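Local coordinates for putative uncharacterized protein (Dictyostelium purpureum, PDB 4R12) that probably serves as the nicastrin subunit of gamma-secretase, the complex that cleaves integral membrane proteins such as Notch receptors within the membrane, at residues 25-28 against 33-36; 184-187 against 191-194. All blocks are in the same frame, centred on the assembly; numbering follows the deposited sequence.

How the interactions relate
From the N terminus, the chain runs along strand 21-29, turns back within a few residues, and closes interaction 1 (25-28 against 33-36) as a tight antiparallel hairpin. Some 150 residues later it reaches helix 183-189, where interaction 2 (184-187 against 191-194) closes a second short loop by pulling the start of strand 192-203 against the helix. The two loops follow in series; neither nests in nor crosses the other. Their centres lie about 12 Å apart, and they meet where Met28 CB packs 4.0 Å from Cys186 SG. Strand 572-575 pairs with both strand 21-29 and strand 192-203, so late-sequence residues bridge the hairpin to the helix-strand junction.

Interaction 1 of 2, residues 25-28 against 33-36; sequences TKIM and QFGC
With CG between its backbone N and carbonyl carbon (chi1 62°), Phe34 lays its ring alongside Ile27, and Lys26, with CG opposite its backbone N (chi1 -152°) and a bend at chi2, reaches across to Gly35. In this antiparallel beta hairpin Ile27 and Phe34 are a hydrogen-bonded pair: Ile27 N to Phe34 O and Phe34 N to Ile27 O are both 2.9 Å. On one face Ile27 CB sits over the Phe34 ring, offset toward its rim and 3.5 Å from CZ, a CH-pi contact; Tyr136 meets the same ring edge-to-face. On the other face Met28 SD lies 3.7 Å from Gln33 CB, and the Lys26 side chain passes obliquely across that of Gln33, CE lying 3.7 Å from Gln33 CD; Gln33 OE1 accepts from Ile181 N. Lys26 NZ donates to Gly35 O at 2.8 Å, from 45° above the carbonyl plane, and also bonds Ser138 OG. A methionine in place of Lys26 would probably leave Gly35 O without this donor and cut the tie to Ser138. The chain turns a corner at Gly35, where a CB would run into Thr25 O. The buried ammonium is thus held by neutral oxygens, one at that corner.

Interaction 2 of 2, residues 184-187 against 191-194; sequences ETCL and FCEP
The sulfurs of Cys186 and Cys192 are joined at 2.1 Å in a disulfide that forms the apolar centre of a helix-to-strand junction, stapling helix 183-189 to the first residue of strand 192-203. Both cysteines place SG between backbone N and carbonyl carbon (chi1 69° and 67°), and the bridge closes with a right-handed twist, chi3 77°. The beta carbons end up 3.7 Å apart, Cys186 CB to Cys192 CB, an ordinary spacing for a disulfide, and the link closes a loop of only five intervening residues. Next to the bridge comes Leu187, which starts out away from the strand but bends its branch back: CD2 lies 3.7 Å from Cys192 SG and 3.8 Å from Cys192 O. The same methyl reaches toward the proline ring, at 4.4 Å from Pro194 CD, the looser rim of the apolar patch. Outside the two segments, Trp562 and Phe553 touch both Leu187 and Pro194, and Thr573 of strand 572-575 touches both cysteines and Leu187, so the bridge is built into the surrounding strands. Beside the bridge, too, the beta carbons of Cys186 and Phe191 are 4.3 Å apart, while the Phe191 ring leads away toward Gln178. The polar edge is backbone. The chain leaves the helix and returns its amide to it with the five-residue span of the 6→1 bond found in Schellman motifs, closing the turn out of the helix within the loop that the disulfide spans. Phe191 N donates to Cys186 O at 2.9 Å, an almost straight bond whose donor is tilted from the carbonyl plane.

Interaction 1 of 2, residues 25-28 against 33-36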
ATOM      1  N   THR A  25       9.335  -5.409 -11.805  1.00 26.84           N
ATOM      2  CA  THR A  25      10.217  -6.373 -11.141  1.00 27.00           C
ATOM      3  C   THR A  25       9.561  -7.742 -11.115  1.00 28.26           C
ATOM      4  O   THR A  25       8.385  -7.859 -11.453  1.00 25.43           O
ATOM      5  CB  THR A  25      10.547  -5.931  -9.711  1.00 27.01           C
ATOM      6  OG1 THR A  25       9.341  -5.880  -8.953  1.00 27.31           O
ATOM      7  CG2 THR A  25      11.216  -4.537  -9.709  1.00 26.66           C
ATOM      8  N   LYS A  26      10.314  -8.766 -10.720  1.00 27.46           N
ATOM      9  CA  LYS A  26       9.800 -10.142 -10.724  1.00 28.27           C
ATOM     10  C   LYS A  26       9.346 -10.595  -9.337  1.00 26.38           C
ATOM     11  O   LYS A  26      10.072 -10.449  -8.340  1.00 26.16           O
ATOM     12  CB  LYS A  26      10.862 -11.123 -11.258  1.00 30.04           C
ATOM     13  CG  LYS A  26      10.270 -12.381 -11.940  1.00 31.43           C
ATOM     14  CD  LYS A  26      10.051 -12.111 -13.434  1.00 32.52           C
ATOM     15  CE  LYS A  26       9.178 -13.158 -14.119  1.00 34.33           C
ATOM     16  NZ  LYS A  26       9.066 -12.842 -15.582  1.00 33.92           N
ATOM     17  N   ILE A  27       8.136 -11.147  -9.278  1.00 26.44           N
ATOM     18  CA  ILE A  27       7.604 -11.693  -8.043  1.00 27.03           C
ATOM     19  C   ILE A  27       7.297 -13.175  -8.245  1.00 28.08           C
ATOM     20  O   ILE A  27       6.637 -13.546  -9.211  1.00 28.07           O
ATOM     21  CB  ILE A  27       6.319 -10.963  -7.595  1.00 26.61           C
ATOM     22  CG1 ILE A  27       6.552  -9.453  -7.479  1.00 29.06           C
ATOM     23  CG2 ILE A  27       5.794 -11.550  -6.290  1.00 27.18           C
ATOM     24  CD1 ILE A  27       7.348  -9.052  -6.289  1.00 28.19           C
ATOM     25  N   MET A  28       7.784 -14.019  -7.347  1.00 28.27           N
ATOM     26  CA  MET A  28       7.495 -15.446  -7.441  1.00 29.15           C
ATOM     27  C   MET A  28       6.342 -15.831  -6.512  1.00 30.27           C
ATOM     28  O   MET A  28       6.114 -15.193  -5.479  1.00 28.44           O
ATOM     29  CB  MET A  28       8.741 -16.277  -7.129  1.00 31.92           C
ATOM     30  CG  MET A  28       9.545 -16.666  -8.368  1.00 32.33           C
ATOM     31  SD  MET A  28      10.111 -15.272  -9.363  1.00 34.17           S
ATOM     32  CE  MET A  28      11.118 -14.445  -8.131  1.00 31.94           C
ATOM     33  N   GLN A  33       5.359 -17.310 -11.463  1.00 32.40           N
ATOM     34  CA  GLN A  33       6.042 -16.035 -11.378  1.00 32.37           C
ATOM     35  C   GLN A  33       5.272 -15.038 -12.209  1.00 31.42           C
ATOM     36  O   GLN A  33       4.534 -15.423 -13.138  1.00 31.63           O
ATOM     37  CB  GLN A  33       7.489 -16.164 -11.879  1.00 30.88           C
ATOM     38  CG  GLN A  33       7.585 -16.528 -13.361  1.00 32.49           C
ATOM     39  CD  GLN A  33       8.992 -16.884 -13.816  1.00 37.54           C
ATOM     40  OE1 GLN A  33       9.964 -16.732 -13.072  1.00 37.34           O
ATOM     41  NE2 GLN A  33       9.105 -17.373 -15.047  1.00 39.22           N
ATOM     42  N   PHE A  34       5.417 -13.759 -11.869  1.00 31.40           N
ATOM     43  CA  PHE A  34       4.871 -12.698 -12.697  1.00 29.41           C
ATOM     44  C   PHE A  34       5.767 -11.476 -12.616  1.00 27.35           C
ATOM     45  O   PHE A  34       6.714 -11.437 -11.826  1.00 28.09           O
ATOM     46  CB  PHE A  34       3.415 -12.364 -12.299  1.00 27.24           C
ATOM     47  CG  PHE A  34       3.242 -11.853 -10.880  1.00 29.78           C
ATOM     48  CD1 PHE A  34       2.984 -12.733  -9.833  1.00 30.19           C
ATOM     49  CD2 PHE A  34       3.268 -10.490 -10.606  1.00 28.72           C
ATOM     50  CE1 PHE A  34       2.781 -12.255  -8.525  1.00 26.98           C
ATOM     51  CE2 PHE A  34       3.078 -10.004  -9.300  1.00 26.35           C
ATOM     52  CZ  PHE A  34       2.834 -10.899  -8.263  1.00 28.38           C
ATOM     53  N   GLY A  35       5.498 -10.495 -13.467  1.00 28.00           N
ATOM     54  CA  GLY A  35       6.391  -9.360 -13.576  1.00 26.63           C
ATOM     55  C   GLY A  35       7.496  -9.635 -14.578  1.00 30.61           C
ATOM     56  O   GLY A  35       7.412 -10.567 -15.392  1.00 28.31           O
ATOM     57  N   CYS A  36       8.554  -8.840 -14.504  1.00 28.48           N
ATOM     58  CA  CYS A  36       9.516  -8.758 -15.592  1.00 27.81           C
ATOM     59  C   CYS A  36      10.955  -8.890 -15.113  1.00 28.96           C
ATOM     60  O   CYS A  36      11.256  -8.717 -13.933  1.00 28.26           O
ATOM     61  CB  CYS A  36       9.371  -7.423 -16.327  1.00 28.43           C
ATOM     62  SG  CYS A  36       7.690  -6.765 -16.445  1.00 30.66           S
TER

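Interaction 2 of 2, residues 184-187 against 191-194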
ATOM      1  N   GLU A 184       9.569 -21.612  -4.071  1.00 36.56           N
ATOM      2  CA  GLU A 184      10.376 -22.686  -3.504  1.00 38.68           C
ATOM      3  C   GLU A 184      11.805 -22.602  -4.034  1.00 38.82           C
ATOM      4  O   GLU A 184      12.767 -22.660  -3.276  1.00 41.35           O
ATOM      5  CB  GLU A 184       9.757 -24.054  -3.821  1.00 42.98           C
ATOM      6  CG  GLU A 184      10.697 -25.224  -3.629  1.00 46.83           C
ATOM      7  CD  GLU A 184      11.273 -25.729  -4.943  1.00 50.68           C
ATOM      8  OE1 GLU A 184      10.516 -26.317  -5.759  1.00 52.85           O
ATOM      9  OE2 GLU A 184      12.486 -25.533  -5.160  1.00 50.63           O
ATOM     10  N   THR A 185      11.920 -22.408  -5.342  1.00 39.71           N
ATOM     11  CA  THR A 185      13.207 -22.355  -6.017  1.00 41.28           C
ATOM     12  C   THR A 185      14.052 -21.137  -5.649  1.00 40.75           C
ATOM     13  O   THR A 185      15.226 -21.283  -5.312  1.00 41.17           O
ATOM     14  CB  THR A 185      13.012 -22.374  -7.540  1.00 41.70           C
ATOM     15  OG1 THR A 185      12.260 -23.538  -7.911  1.00 40.60           O
ATOM     16  CG2 THR A 185      14.359 -22.383  -8.258  1.00 42.70           C
ATOM     17  N   CYS A 186      13.476 -19.935  -5.720  1.00 38.45           N
ATOM     18  CA  CYS A 186      14.270 -18.752  -5.452  1.00 36.00           C
ATOM     19  C   CYS A 186      14.603 -18.656  -3.962  1.00 34.78           C
ATOM     20  O   CYS A 186      15.683 -18.192  -3.607  1.00 34.81           O
ATOM     21  CB  CYS A 186      13.571 -17.474  -5.958  1.00 39.22           C
ATOM     22  SG  CYS A 186      12.088 -16.978  -5.070  1.00 48.94           S
ATOM     23  N   LEU A 187      13.707 -19.107  -3.088  1.00 37.71           N
ATOM     24  CA  LEU A 187      14.032 -19.087  -1.659  1.00 36.08           C
ATOM     25  C   LEU A 187      15.205 -20.015  -1.331  1.00 40.56           C
ATOM     26  O   LEU A 187      16.112 -19.628  -0.602  1.00 38.58           O
ATOM     27  CB  LEU A 187      12.825 -19.461  -0.803  1.00 39.22           C
ATOM     28  CG  LEU A 187      11.740 -18.401  -0.553  1.00 35.63           C
ATOM     29  CD1 LEU A 187      10.664 -18.991   0.337  1.00 35.19           C
ATOM     30  CD2 LEU A 187      12.296 -17.108   0.074  1.00 33.46           C
ATOM     31  N   PHE A 191      17.674 -16.115  -3.589  1.00 35.02           N
ATOM     32  CA  PHE A 191      17.537 -15.126  -4.656  1.00 34.19           C
ATOM     33  C   PHE A 191      16.243 -14.321  -4.543  1.00 33.28           C
ATOM     34  O   PHE A 191      15.890 -13.599  -5.467  1.00 32.65           O
ATOM     35  CB  PHE A 191      17.564 -15.803  -6.037  1.00 37.89           C
ATOM     36  CG  PHE A 191      18.902 -16.380  -6.417  1.00 40.21           C
ATOM     37  CD1 PHE A 191      20.058 -15.976  -5.771  1.00 41.50           C
ATOM     38  CD2 PHE A 191      18.998 -17.317  -7.431  1.00 42.70           C
ATOM     39  CE1 PHE A 191      21.288 -16.509  -6.123  1.00 44.74           C
ATOM     40  CE2 PHE A 191      20.222 -17.852  -7.789  1.00 46.18           C
ATOM     41  CZ  PHE A 191      21.367 -17.444  -7.135  1.00 43.84           C
ATOM     42  N   CYS A 192      15.535 -14.454  -3.425  1.00 31.26           N
ATOM     43  CA  CYS A 192      14.299 -13.706  -3.228  1.00 30.83           C
ATOM     44  C   CYS A 192      13.960 -13.597  -1.744  1.00 32.09           C
ATOM     45  O   CYS A 192      14.570 -14.270  -0.916  1.00 31.00           O
ATOM     46  CB  CYS A 192      13.143 -14.361  -3.995  1.00 30.61           C
ATOM     47  SG  CYS A 192      12.681 -15.966  -3.372  1.00 39.06           S
ATOM     48  N   GLU A 193      13.000 -12.734  -1.409  1.00 32.95           N
ATOM     49  CA  GLU A 193      12.560 -12.552  -0.025  1.00 32.53           C
ATOM     50  C   GLU A 193      11.039 -12.448   0.032  1.00 28.74           C
ATOM     51  O   GLU A 193      10.415 -11.999  -0.930  1.00 29.01           O
ATOM     52  CB  GLU A 193      13.185 -11.295   0.598  1.00 32.44           C
ATOM     53  CG  GLU A 193      14.697 -11.187   0.476  1.00 34.23           C
ATOM     54  CD  GLU A 193      15.433 -12.187   1.359  1.00 39.96           C
ATOM     55  OE1 GLU A 193      14.778 -12.860   2.187  1.00 40.13           O
ATOM     56  OE2 GLU A 193      16.674 -12.300   1.228  1.00 44.41           O
ATOM     57  N   PRO A 194      10.439 -12.877   1.153  1.00 27.82           N
ATOM     58  CA  PRO A 194       8.987 -12.762   1.317  1.00 29.75           C
ATOM     59  C   PRO A 194       8.506 -11.325   1.167  1.00 30.10           C
ATOM     60  O   PRO A 194       9.164 -10.407   1.650  1.00 28.06           O
ATOM     61  CB  PRO A 194       8.751 -13.268   2.742  1.00 29.47           C
ATOM     62  CG  PRO A 194       9.899 -14.202   2.997  1.00 33.62           C
ATOM     63  CD  PRO A 194      11.067 -13.541   2.306  1.00 31.62           C
TER